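Local coordinates for protein putative acetyltransferase (Nocardia farcinica, PDB 3D9W) that probably transfers an acetyl group from acetyl-coenzyme A to arylamine substrates, at residues T104-M109 against R190-T195; V132-V137 against Y147-Q152; W161-E166 against W177-F182. All blocks are in the same frame, centred on the assembly; numbering follows the deposited sequence.

Contact 1 of 3, residues T104-M109 against R190-T195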
# COMPACT_ATOMS: atom_id res chain seq x y z
N THR A 104 -4.41 -6.83 -9.62
CA THR A 104 -3.11 -6.19 -9.76
C THR A 104 -3.26 -5.00 -10.68
O THR A 104 -3.93 -5.07 -11.71
CB THR A 104 -2.06 -7.13 -10.36
OG1 THR A 104 -1.71 -8.13 -9.40
CG2 THR A 104 -0.83 -6.36 -10.73
N GLY A 105 -2.62 -3.91 -10.31
CA GLY A 105 -2.71 -2.72 -11.12
C GLY A 105 -1.35 -2.26 -11.60
O GLY A 105 -0.32 -2.75 -11.13
N ARG A 106 -1.37 -1.33 -12.55
CA ARG A 106 -0.16 -0.75 -13.12
C ARG A 106 -0.14 0.71 -12.68
O ARG A 106 -1.01 1.49 -13.06
CB ARG A 106 -0.19 -0.79 -14.65
CG ARG A 106 -0.40 -2.13 -15.27
CD ARG A 106 -0.47 -1.97 -16.78
NE ARG A 106 -0.91 -3.17 -17.49
CZ ARG A 106 -0.18 -4.27 -17.63
NH1 ARG A 106 1.04 -4.34 -17.12
NH2 ARG A 106 -0.67 -5.28 -18.32
N VAL A 107 0.84 1.08 -11.87
CA VAL A 107 0.93 2.45 -11.45
C VAL A 107 1.38 3.26 -12.66
O VAL A 107 2.18 2.81 -13.46
CB VAL A 107 1.92 2.64 -10.32
CG1 VAL A 107 1.89 4.08 -9.86
CG2 VAL A 107 1.58 1.71 -9.18
N THR A 108 0.84 4.46 -12.78
CA THR A 108 1.18 5.32 -13.89
C THR A 108 1.60 6.68 -13.36
O THR A 108 2.59 7.25 -13.81
CB THR A 108 -0.04 5.48 -14.84
OG1 THR A 108 -1.21 5.74 -14.06
CG2 THR A 108 -0.26 4.23 -15.63
N MET A 109 0.84 7.19 -12.40
CA MET A 109 1.14 8.49 -11.80
C MET A 109 1.42 9.55 -12.85
O MET A 109 2.43 10.23 -12.79
CB MET A 109 2.35 8.38 -10.87
CG MET A 109 2.03 7.68 -9.57
SD MET A 109 0.61 8.44 -8.79
CE MET A 109 1.21 10.18 -8.62
N ARG A 190 -3.59 7.73 -10.89
CA ARG A 190 -2.70 7.04 -9.99
C ARG A 190 -2.26 5.77 -10.70
O ARG A 190 -1.10 5.62 -11.07
CB ARG A 190 -3.40 6.71 -8.66
CG ARG A 190 -2.50 5.97 -7.67
CD ARG A 190 -3.22 5.50 -6.41
NE ARG A 190 -3.42 6.57 -5.44
CZ ARG A 190 -3.70 6.37 -4.15
NH1 ARG A 190 -3.79 5.14 -3.68
NH2 ARG A 190 -3.87 7.41 -3.34
N TYR A 191 -3.21 4.86 -10.93
CA TYR A 191 -2.90 3.60 -11.58
C TYR A 191 -4.07 3.05 -12.37
O TYR A 191 -5.14 3.63 -12.41
CB TYR A 191 -2.49 2.58 -10.53
CG TYR A 191 -3.50 2.37 -9.40
CD1 TYR A 191 -4.81 1.97 -9.66
CD2 TYR A 191 -3.13 2.59 -8.07
CE1 TYR A 191 -5.72 1.79 -8.62
CE2 TYR A 191 -4.03 2.41 -7.03
CZ TYR A 191 -5.33 2.01 -7.31
OH TYR A 191 -6.21 1.85 -6.28
N THR A 192 -3.86 1.91 -13.01
CA THR A 192 -4.91 1.25 -13.75
C THR A 192 -4.91 -0.22 -13.33
O THR A 192 -3.89 -0.74 -12.90
CB THR A 192 -4.67 1.30 -15.27
OG1 THR A 192 -3.54 0.47 -15.60
CG2 THR A 192 -4.42 2.72 -15.72
N PHE A 193 -6.06 -0.89 -13.43
CA PHE A 193 -6.13 -2.30 -13.07
C PHE A 193 -7.25 -3.04 -13.78
O PHE A 193 -8.23 -2.44 -14.20
CB PHE A 193 -6.27 -2.48 -11.55
CG PHE A 193 -7.59 -2.03 -11.00
CD1 PHE A 193 -7.79 -0.70 -10.65
CD2 PHE A 193 -8.61 -2.94 -10.76
CE1 PHE A 193 -8.98 -0.29 -10.07
CE2 PHE A 193 -9.80 -2.55 -10.19
CZ PHE A 193 -9.99 -1.22 -9.84
N THR A 194 -7.07 -4.35 -13.90
CA THR A 194 -8.06 -5.20 -14.54
C THR A 194 -8.75 -5.99 -13.44
O THR A 194 -8.38 -5.89 -12.28
CB THR A 194 -7.42 -6.19 -15.55
OG1 THR A 194 -6.58 -7.13 -14.86
CG2 THR A 194 -6.61 -5.43 -16.58
N THR A 195 -9.75 -6.78 -13.80
CA THR A 195 -10.44 -7.56 -12.79
C THR A 195 -10.04 -9.01 -12.82
O THR A 195 -10.76 -9.88 -12.35
CB THR A 195 -11.95 -7.45 -12.97
OG1 THR A 195 -12.28 -7.73 -14.33
CG2 THR A 195 -12.43 -6.06 -12.59
O HOH W 1 -3.88 -5.16 -14.84
O HOH W 2 -6.41 -7.86 -11.85

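Contact 2 of 3, residues V132-V137 against Y147-Q152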
# COMPACT_ATOMS: atom_id res chain seq x y z
N VAL A 132 -19.30 -4.36 -4.37
CA VAL A 132 -17.89 -4.75 -4.43
C VAL A 132 -17.01 -3.60 -3.97
O VAL A 132 -17.13 -2.48 -4.46
CB VAL A 132 -17.51 -5.11 -5.87
CG1 VAL A 132 -16.04 -5.43 -5.96
CG2 VAL A 132 -18.35 -6.29 -6.33
N TRP A 133 -16.13 -3.87 -3.01
CA TRP A 133 -15.25 -2.83 -2.52
C TRP A 133 -13.78 -3.07 -2.83
O TRP A 133 -13.26 -4.18 -2.67
CB TRP A 133 -15.44 -2.65 -1.02
CG TRP A 133 -16.84 -2.32 -0.70
CD1 TRP A 133 -17.86 -3.19 -0.42
CD2 TRP A 133 -17.43 -1.02 -0.72
NE1 TRP A 133 -19.04 -2.51 -0.27
CE2 TRP A 133 -18.81 -1.18 -0.45
CE3 TRP A 133 -16.93 0.27 -0.96
CZ2 TRP A 133 -19.69 -0.10 -0.40
CZ3 TRP A 133 -17.80 1.34 -0.91
CH2 TRP A 133 -19.17 1.15 -0.63
N MET A 134 -13.11 -2.01 -3.28
CA MET A 134 -11.70 -2.06 -3.61
C MET A 134 -10.92 -1.55 -2.42
O MET A 134 -11.13 -0.42 -1.98
CB MET A 134 -11.41 -1.19 -4.82
CG MET A 134 -12.04 -1.69 -6.10
SD MET A 134 -11.45 -3.34 -6.44
CE MET A 134 -9.68 -3.01 -6.57
N CYS A 135 -10.03 -2.38 -1.89
CA CYS A 135 -9.20 -1.97 -0.76
C CYS A 135 -7.75 -1.83 -1.19
O CYS A 135 -7.07 -2.82 -1.49
CB CYS A 135 -9.33 -2.98 0.39
SG CYS A 135 -11.01 -3.12 1.08
N ASP A 136 -7.29 -0.59 -1.27
CA ASP A 136 -5.92 -0.29 -1.65
C ASP A 136 -5.22 0.16 -0.37
O ASP A 136 -5.13 1.34 -0.06
CB ASP A 136 -5.89 0.81 -2.70
CG ASP A 136 -4.50 1.11 -3.17
OD1 ASP A 136 -3.64 0.22 -3.01
OD2 ASP A 136 -4.26 2.23 -3.70
N VAL A 137 -4.73 -0.82 0.38
CA VAL A 137 -4.09 -0.54 1.65
C VAL A 137 -2.57 -0.51 1.60
O VAL A 137 -1.92 -0.31 2.63
CB VAL A 137 -4.53 -1.58 2.71
CG1 VAL A 137 -6.01 -1.42 3.03
CG2 VAL A 137 -4.24 -3.00 2.21
N TYR A 147 -13.04 2.03 -1.77
CA TYR A 147 -13.86 2.68 -2.77
C TYR A 147 -14.61 1.60 -3.55
O TYR A 147 -14.05 0.58 -3.93
CB TYR A 147 -13.02 3.55 -3.71
CG TYR A 147 -11.89 2.86 -4.44
CD1 TYR A 147 -10.63 2.73 -3.86
CD2 TYR A 147 -12.06 2.40 -5.74
CE1 TYR A 147 -9.57 2.19 -4.56
CE2 TYR A 147 -11.01 1.85 -6.45
CZ TYR A 147 -9.77 1.75 -5.86
OH TYR A 147 -8.73 1.22 -6.59
N GLU A 148 -15.90 1.84 -3.75
CA GLU A 148 -16.76 0.90 -4.45
C GLU A 148 -16.28 0.63 -5.88
O GLU A 148 -15.83 1.54 -6.57
CB GLU A 148 -18.19 1.43 -4.46
CG GLU A 148 -19.16 0.63 -5.32
CD GLU A 148 -20.60 0.84 -4.92
OE1 GLU A 148 -21.02 2.02 -4.76
OE2 GLU A 148 -21.33 -0.17 -4.76
N LEU A 149 -16.38 -0.62 -6.31
CA LEU A 149 -15.94 -0.98 -7.65
C LEU A 149 -16.98 -0.66 -8.72
O LEU A 149 -17.49 -1.57 -9.37
CB LEU A 149 -15.60 -2.48 -7.73
CG LEU A 149 -14.58 -2.97 -8.77
CD1 LEU A 149 -15.20 -4.07 -9.60
CD2 LEU A 149 -14.10 -1.83 -9.66
N ARG A 150 -17.30 0.62 -8.91
CA ARG A 150 -18.26 1.03 -9.94
C ARG A 150 -17.87 2.38 -10.55
O ARG A 150 -17.18 3.18 -9.92
CB ARG A 150 -19.67 1.15 -9.35
CG ARG A 150 -19.86 2.37 -8.48
CD ARG A 150 -21.28 2.47 -7.97
NE ARG A 150 -21.44 3.55 -7.01
CZ ARG A 150 -21.49 4.84 -7.33
NH1 ARG A 150 -21.40 5.22 -8.59
NH2 ARG A 150 -21.62 5.75 -6.37
N PRO A 151 -18.32 2.66 -11.78
CA PRO A 151 -18.01 3.92 -12.46
C PRO A 151 -18.33 5.14 -11.61
O PRO A 151 -19.47 5.31 -11.16
CB PRO A 151 -18.87 3.85 -13.71
CG PRO A 151 -18.91 2.39 -14.01
CD PRO A 151 -19.14 1.79 -12.64
N GLN A 152 -17.33 5.99 -11.40
CA GLN A 152 -17.50 7.21 -10.62
C GLN A 152 -16.59 8.29 -11.21
O GLN A 152 -15.60 8.69 -10.62
CB GLN A 152 -17.14 6.97 -9.14
CG GLN A 152 -18.05 5.96 -8.43
CD GLN A 152 -17.61 5.67 -7.00
OE1 GLN A 152 -17.62 6.56 -6.14
NE2 GLN A 152 -17.23 4.43 -6.74

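Contact 3 of 3, residues W161-E166 against W177-F182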
# COMPACT_ATOMS: atom_id res chain seq x y z
N TRP A 161 -9.65 13.34 0.91
CA TRP A 161 -8.88 13.20 -0.31
C TRP A 161 -9.85 12.99 -1.46
O TRP A 161 -10.79 12.22 -1.34
CB TRP A 161 -7.91 12.04 -0.16
CG TRP A 161 -7.09 12.16 1.10
CD1 TRP A 161 -7.49 11.86 2.38
CD2 TRP A 161 -5.78 12.72 1.22
NE1 TRP A 161 -6.51 12.21 3.27
CE2 TRP A 161 -5.45 12.74 2.59
CE3 TRP A 161 -4.85 13.21 0.29
CZ2 TRP A 161 -4.23 13.23 3.06
CZ3 TRP A 161 -3.64 13.70 0.76
CH2 TRP A 161 -3.34 13.71 2.14
N ARG A 162 -9.62 13.69 -2.57
CA ARG A 162 -10.50 13.63 -3.73
C ARG A 162 -10.05 12.62 -4.79
O ARG A 162 -8.87 12.56 -5.14
CB ARG A 162 -10.60 15.02 -4.35
CG ARG A 162 -10.98 16.10 -3.34
CD ARG A 162 -10.32 17.44 -3.65
NE ARG A 162 -10.69 17.95 -4.97
CZ ARG A 162 -10.11 19.00 -5.56
NH1 ARG A 162 -9.14 19.65 -4.94
NH2 ARG A 162 -10.51 19.41 -6.77
N PHE A 163 -11.01 11.85 -5.31
CA PHE A 163 -10.76 10.82 -6.32
C PHE A 163 -11.82 10.78 -7.42
O PHE A 163 -12.81 11.52 -7.39
CB PHE A 163 -10.72 9.43 -5.68
CG PHE A 163 -9.67 9.27 -4.63
CD1 PHE A 163 -8.37 8.94 -4.97
CD2 PHE A 163 -9.98 9.44 -3.28
CE1 PHE A 163 -7.39 8.78 -3.99
CE2 PHE A 163 -9.01 9.28 -2.29
CZ PHE A 163 -7.71 8.96 -2.65
N ARG A 164 -11.59 9.87 -8.36
CA ARG A 164 -12.45 9.62 -9.52
C ARG A 164 -12.16 8.20 -9.99
O ARG A 164 -11.02 7.89 -10.32
CB ARG A 164 -12.14 10.57 -10.68
CG ARG A 164 -12.67 11.98 -10.55
CD ARG A 164 -12.13 12.84 -11.69
NE ARG A 164 -12.49 14.25 -11.51
CZ ARG A 164 -12.01 15.26 -12.24
NH1 ARG A 164 -11.13 15.02 -13.21
NH2 ARG A 164 -12.41 16.51 -11.99
N LEU A 165 -13.17 7.35 -10.02
CA LEU A 165 -12.99 5.99 -10.49
C LEU A 165 -13.53 5.99 -11.91
O LEU A 165 -14.67 6.42 -12.17
CB LEU A 165 -13.76 4.98 -9.64
CG LEU A 165 -13.07 3.63 -9.41
CD1 LEU A 165 -14.12 2.58 -9.13
CD2 LEU A 165 -12.26 3.23 -10.63
N GLU A 166 -12.73 5.50 -12.84
CA GLU A 166 -13.12 5.48 -14.23
C GLU A 166 -13.07 4.07 -14.81
O GLU A 166 -12.16 3.31 -14.49
CB GLU A 166 -12.17 6.39 -14.99
CG GLU A 166 -12.45 6.60 -16.44
CD GLU A 166 -11.92 7.95 -16.88
OE1 GLU A 166 -12.48 8.97 -16.39
OE2 GLU A 166 -10.96 7.99 -17.68
N TRP A 177 -9.78 -0.25 -15.37
CA TRP A 177 -10.15 0.77 -14.40
C TRP A 177 -9.02 1.75 -14.17
O TRP A 177 -7.84 1.39 -14.22
CB TRP A 177 -10.54 0.13 -13.07
CG TRP A 177 -11.70 -0.79 -13.16
CD1 TRP A 177 -11.67 -2.12 -13.50
CD2 TRP A 177 -13.06 -0.48 -12.89
NE1 TRP A 177 -12.93 -2.65 -13.45
CE2 TRP A 177 -13.81 -1.66 -13.08
CE3 TRP A 177 -13.72 0.69 -12.51
CZ2 TRP A 177 -15.19 -1.71 -12.90
CZ3 TRP A 177 -15.10 0.65 -12.33
CH2 TRP A 177 -15.82 -0.55 -12.53
N VAL A 178 -9.38 3.00 -13.90
CA VAL A 178 -8.41 4.05 -13.64
C VAL A 178 -8.85 4.88 -12.44
O VAL A 178 -9.89 5.53 -12.47
CB VAL A 178 -8.27 5.00 -14.84
CG1 VAL A 178 -6.98 5.79 -14.72
CG2 VAL A 178 -8.31 4.22 -16.14
N LEU A 179 -8.05 4.85 -11.38
CA LEU A 179 -8.35 5.63 -10.20
C LEU A 179 -7.60 6.95 -10.33
O LEU A 179 -6.41 6.95 -10.63
CB LEU A 179 -7.89 4.90 -8.94
CG LEU A 179 -8.30 5.59 -7.65
CD1 LEU A 179 -9.79 5.38 -7.44
CD2 LEU A 179 -7.51 5.03 -6.48
N HIS A 180 -8.29 8.07 -10.13
CA HIS A 180 -7.67 9.39 -10.24
C HIS A 180 -7.58 10.05 -8.88
O HIS A 180 -8.55 10.09 -8.14
CB HIS A 180 -8.50 10.29 -11.16
CG HIS A 180 -8.53 9.85 -12.59
ND1 HIS A 180 -7.58 10.23 -13.51
CD2 HIS A 180 -9.42 9.08 -13.26
CE1 HIS A 180 -7.88 9.71 -14.69
NE2 HIS A 180 -8.99 9.01 -14.57
N GLN A 181 -6.42 10.60 -8.53
CA GLN A 181 -6.26 11.26 -7.25
C GLN A 181 -5.87 12.71 -7.49
O GLN A 181 -5.23 13.00 -8.49
CB GLN A 181 -5.16 10.59 -6.43
CG GLN A 181 -3.80 10.68 -7.08
CD GLN A 181 -2.66 10.35 -6.14
OE1 GLN A 181 -2.69 9.33 -5.45
NE2 GLN A 181 -1.65 11.20 -6.11
N PHE A 182 -6.25 13.60 -6.58
CA PHE A 182 -5.91 15.02 -6.68
C PHE A 182 -4.71 15.26 -5.77
O PHE A 182 -4.73 14.87 -4.60
CB PHE A 182 -7.07 15.90 -6.23
CG PHE A 182 -6.87 17.35 -6.53
CD1 PHE A 182 -7.00 17.84 -7.83
CD2 PHE A 182 -6.48 18.24 -5.53
CE1 PHE A 182 -6.75 19.18 -8.13
CE2 PHE A 182 -6.22 19.59 -5.81
CZ PHE A 182 -6.35 20.05 -7.12
O HOH W 3 -6.41 12.03 -3.49

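Contact 1 of 3, residues T104-M109 against R190-T195
G105, R106 and V107 pair with F193, T192 and Y191 as antiparallel neighbours, the axes of strands 104-107 and 190-193 approaching to 4.3 Å at 141° between their directions. R106 and T192 form the hydrogen-bonded pair: R106 N donates to T192 O at 2.6 Å, with a C=O...N angle of 161°, and T192 N returns a bond to R106 O at 2.9 Å. The flanking pairs G105-F193 and V107-Y191 are non-hydrogen-bonded. Where strand 104-107 ends, R190 O grips two successive N-H groups, T108 N in the carbonyl plane at 2.8 Å and M109 N, tilted from that plane, likewise at 2.8 Å. These strands are the two middle ones of an eight-stranded antiparallel sheet; strand 117-125 continues it beside 99-107, and strand 175-183 beside 188-193. V107, Y191 and F193 send their side chains to one face of it, where V107 CG2 lies a loose 4.4 Å from Y191 CB. Y191 and F193 both have CG flanked by N and C of their own backbone (chi1 55° for Y191), and the rings lead away from strand 104-107: that of F193 stacks with W177, and the Y191 hydroxyl reaches the hydroxyl of Y147. R106 and T192 lie on the other face, R106 CB coming 3.7 Å from T192 OG1 while the extended arginine chain ends with NH1 on the carbonyl of R115. M109, bent along its chain, brings SD to 4.1 Å from R190 CG. The guanidinium of R190 turns elsewhere, NE to Q181 OE1 and NH1 to D136 OD2. A water accepts from T104 N and donates to T194 O, linking the two segments beyond the G105-F193 pair.

Contact 2 of 3, residues V132-V137 against Y147-Q152
With chi1 at 57° the Y147 ring is tucked back over its own backbone and lies across the neighbouring strand with one face against M134. M134 CB stands 3.5 Å from the ring centroid and 16° off its normal, a CH-pi contact over the face; at the ring edge D136 CB is 4.3 Å from Y147 CE1. Bends at chi2 and chi3 fold the rest of the methionine chain so that M134 SD lies 3.9 Å from L149 CG. On the opposite face of the sheet E148 CB sits over the six-membered ring of W133, 4.0 Å from its centroid. The pairing is a short beta hairpin, strands 132-135 and 147-148 joined by a long loop: M134 N donates to Y147 O at 2.8 Å, Y147 N answers to M134 O, and L149 N reaches V132 O at 2.7 Å. L149 centres an inverse gamma turn that leads the chain out of the strand. E148 OE1 lies at the edge of the R150 guanidinium, near its plane, and R150 NE approaches it from above the carboxylate plane, 2.8 Å away, as a salt bridge. D136 OD1 bonds to H119 NE2, consistent with the His-Asp part of the Cys-His-Asp triad of this enzyme family. Strand 147-148 is the sheet's outermost on this flank; strand 117-125 pairs with the far side of 132-135, and helix 35-48 packs against W133 and C135 through L38.

Contact 3 of 3, residues W161-E166 against W177-F182
The carbonyl oxygen of R162 has two donors, F182 N at 3.2 Å and a water at 3.0 Å. It lies in the beta hairpin of strands 161-169 and 175-183, whose short segments run antiparallel at 162°. Further along, H180 N donates to R164 O at 2.7 Å, and E166 and V178 exchange both of their backbone bonds. R162, bent at chi2 and chi3, swings its guanidinium over the face of the F182 ring: R162 CZ is 3.7 Å from the centroid and 12° off the normal, a cation-pi contact with the planes 31° apart. The same guanidinium is salt-bridged through NE to E155, so the cation has both an aromatic and an anionic partner. On that face of the sheet R164 CB lies 3.7 Å from H180 CB. The other face, with F163, L165 and L179, is largely apolar, F163 CD1 lying 4.3 Å from L179 CD2; Q181 is also there, its CB near the phenylalanine ring and its OE1 bonded to R190 NE. Toward the turn of the hairpin, the methyl L165 CD2 abuts the edge of the W177 indole, 3.5 Å from CE3 and near the ring plane.

In the fold
All three contacts join strands of one eight-stranded antiparallel sheet. Contact 1 pairs its two middle strands, which are distant in sequence, whereas contacts 2 and 3 are local hairpins, contact 2 at the sheet's edge. Backbone bonds cross all three; contact 1 adds little side-chain packing, contact 2 two CH-pi contacts, M134 on the Y147 ring and E148 on the W133 ring, and contact 3, which buries more surface than either, cation-pi and apolar packing. Y147, Y191 and L179 are buried on a face common to all three, while E148, R164 and E166, on the opposite one, are partly exposed. Contacts 2 and 3 also meet directly: Q152 N lies 2.8 Å from L165 O, a probable hydrogen bond, and L149 CD2 packs on W177.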